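Local coordinates for hypothetical nigD-like protein (Bacteroides caccae, PDB 3QWN) that is of unproven function but, as a NigD-like protein, probably acts as an immunity protein or antitoxin, at residues D87-T90 and Y91-G94. Residues are numbered along the deposited sequence; the frame is centred on the assembly and turned at random.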
ATOM      1  N   ASP A  87      18.595  -8.733   6.011  1.00 88.04           N
ATOM      2  CA  ASP A  87      19.633  -9.531   5.356  1.00 91.62           C
ATOM      3  C   ASP A  87      19.236  -9.952   3.924  1.00 95.43           C
ATOM      4  O   ASP A  87      20.016 -10.639   3.266  1.00 97.92           O
ATOM      5  CB  ASP A  87      19.986 -10.779   6.203  1.00 97.47           C
ATOM      6  CG  ASP A  87      18.816 -11.688   6.560  1.00113.82           C
ATOM      7  OD1 ASP A  87      18.248 -12.321   5.639  1.00111.57           O
ATOM      8  OD2 ASP A  87      18.503 -11.808   7.771  1.00126.84           O
ATOM      9  N   ASP A  88      18.043  -9.546   3.439  1.00 88.60           N
ATOM     10  CA  ASP A  88      17.585  -9.896   2.090  1.00 87.31           C
ATOM     11  C   ASP A  88      18.435  -9.186   1.036  1.00 93.41           C
ATOM     12  O   ASP A  88      18.814  -8.039   1.262  1.00 92.70           O
ATOM     13  CB  ASP A  88      16.108  -9.537   1.902  1.00 85.75           C
ATOM     14  CG  ASP A  88      15.494 -10.058   0.618  1.00 92.29           C
ATOM     15  OD1 ASP A  88      15.621  -9.369  -0.425  1.00 93.21           O
ATOM     16  OD2 ASP A  88      14.918 -11.168   0.644  1.00 91.80           O
ATOM     17  N   PRO A  89      18.715  -9.827  -0.132  1.00 92.61           N
ATOM     18  CA  PRO A  89      19.540  -9.173  -1.167  1.00 93.35           C
ATOM     19  C   PRO A  89      19.058  -7.786  -1.638  1.00 94.91           C
ATOM     20  O   PRO A  89      19.900  -7.022  -2.130  1.00 97.26           O
ATOM     21  CB  PRO A  89      19.483 -10.168  -2.330  1.00 96.18           C
ATOM     22  CG  PRO A  89      19.322 -11.481  -1.674  1.00102.35           C
ATOM     23  CD  PRO A  89      18.389 -11.215  -0.533  1.00 95.90           C
ATOM     24  N   THR A  90      17.749  -7.445  -1.504  1.00 85.22           N
ATOM     25  CA  THR A  90      17.255  -6.116  -1.913  1.00 81.06           C
ATOM     26  C   THR A  90      17.878  -5.002  -1.048  1.00 84.72           C
ATOM     27  O   THR A  90      18.002  -3.866  -1.515  1.00 83.39           O
ATOM     28  CB  THR A  90      15.710  -5.999  -1.886  1.00 77.15           C
ATOM     29  OG1 THR A  90      15.171  -6.498  -0.666  1.00 78.97           O
ATOM     30  CG2 THR A  90      15.045  -6.677  -3.035  1.00 69.75           C
ATOM     31  N   TYR A  91      18.270  -5.335   0.203  1.00 81.49           N
ATOM     32  CA  TYR A  91      18.820  -4.369   1.158  1.00 80.66           C
ATOM     33  C   TYR A  91      20.345  -4.437   1.248  1.00 87.84           C
ATOM     34  O   TYR A  91      20.926  -3.881   2.183  1.00 88.70           O
ATOM     35  CB  TYR A  91      18.177  -4.578   2.552  1.00 80.14           C
ATOM     36  CG  TYR A  91      16.676  -4.394   2.558  1.00 76.11           C
ATOM     37  CD1 TYR A  91      16.094  -3.261   1.998  1.00 75.01           C
ATOM     38  CD2 TYR A  91      15.837  -5.352   3.127  1.00 75.58           C
ATOM     39  CE1 TYR A  91      14.714  -3.100   1.968  1.00 72.93           C
ATOM     40  CE2 TYR A  91      14.453  -5.196   3.113  1.00 73.50           C
ATOM     41  CZ  TYR A  91      13.897  -4.064   2.536  1.00 78.79           C
ATOM     42  OH  TYR A  91      12.538  -3.892   2.494  1.00 79.26           O
ATOM     43  N   ARG A  92      20.987  -5.070   0.254  1.00 87.15           N
ATOM     44  CA  ARG A  92      22.439  -5.261   0.177  1.00 90.81           C
ATOM     45  C   ARG A  92      23.231  -3.943   0.306  1.00 93.99           C
ATOM     46  O   ARG A  92      24.255  -3.909   1.012  1.00 95.32           O
ATOM     47  CB  ARG A  92      22.814  -5.957  -1.141  1.00 93.93           C
ATOM     48  CG  ARG A  92      23.335  -7.379  -0.971  1.00111.73           C
ATOM     49  CD  ARG A  92      24.067  -7.851  -2.223  1.00127.31           C
ATOM     50  NE  ARG A  92      23.155  -8.082  -3.350  1.00129.33           N
ATOM     51  CZ  ARG A  92      22.675  -9.272  -3.698  1.00138.87           C
ATOM     52  NH1 ARG A  92      23.008 -10.356  -3.009  1.00125.93           N
ATOM     53  NH2 ARG A  92      21.844  -9.384  -4.726  1.00122.03           N
ATOM     54  N   ASP A  93      22.737  -2.855  -0.353  1.00 87.03           N
ATOM     55  CA  ASP A  93      23.404  -1.548  -0.345  1.00 86.21           C
ATOM     56  C   ASP A  93      23.053  -0.693   0.895  1.00 85.76           C
ATOM     57  O   ASP A  93      23.442   0.477   0.960  1.00 85.17           O
ATOM     58  CB  ASP A  93      23.121  -0.788  -1.642  1.00 86.70           C
ATOM     59  CG  ASP A  93      23.685  -1.473  -2.881  1.00104.89           C
ATOM     60  OD1 ASP A  93      24.798  -2.051  -2.791  1.00110.38           O
ATOM     61  OD2 ASP A  93      23.022  -1.425  -3.943  1.00111.24           O
ATOM     62  N   GLY A  94      22.405  -1.307   1.886  1.00 79.65           N
ATOM     63  CA  GLY A  94      22.039  -0.646   3.134  1.00 78.22           C
ATOM     64  C   GLY A  94      20.603  -0.177   3.240  1.00 77.83           C
ATOM     65  O   GLY A  94      19.932   0.068   2.235  1.00 75.55           O
TER
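Pro-89 CB sits over one face of the Arg-92 guanidinium, nearer the edge of the group than its middle and 3.5 Å from Arg-92 NH2. The long arginine chain, bent at chi3 (-70°), brings its flat end back against the CB corner of the proline ring, a nonpolar patch suited to a planar cation. The backbone between them turns tightly: Tyr-91 N donates to Asp-88 O at 3.0 Å, and Arg-92 N makes a longer bond of 3.3 Å to Pro-89 O. Thr-90 and Tyr-91 are neighbouring side chains that run the same way, with Thr-90 OG1 above the centre of the tyrosine ring.

This is a short 3-10 turn opened by an Asx turn, in the loop between strands 84-85 and 101-108 of the NigD-like C-terminal beta-sandwich domain. Asp-88 suits the opening position because its OD1 takes two bonds on its anti side, from opposite faces of the carboxylate plane. Thr-90 N gives a nearly straight one (174°). Thr-90 OG1 gives the other at 2.9 Å, since chi1 of 48° sets the hydroxyl between backbone N and carbonyl carbon. Proline fits between, where no N-H is needed. A type I beta turn follows to Gly-94, where a CB would jam against Asp-93 O. The buried Tyr-91 ring meets that of Tyr-148 and its hydroxyl bonds weakly to Ile-130 O, packing the loop on strands 142-150 and 127-133.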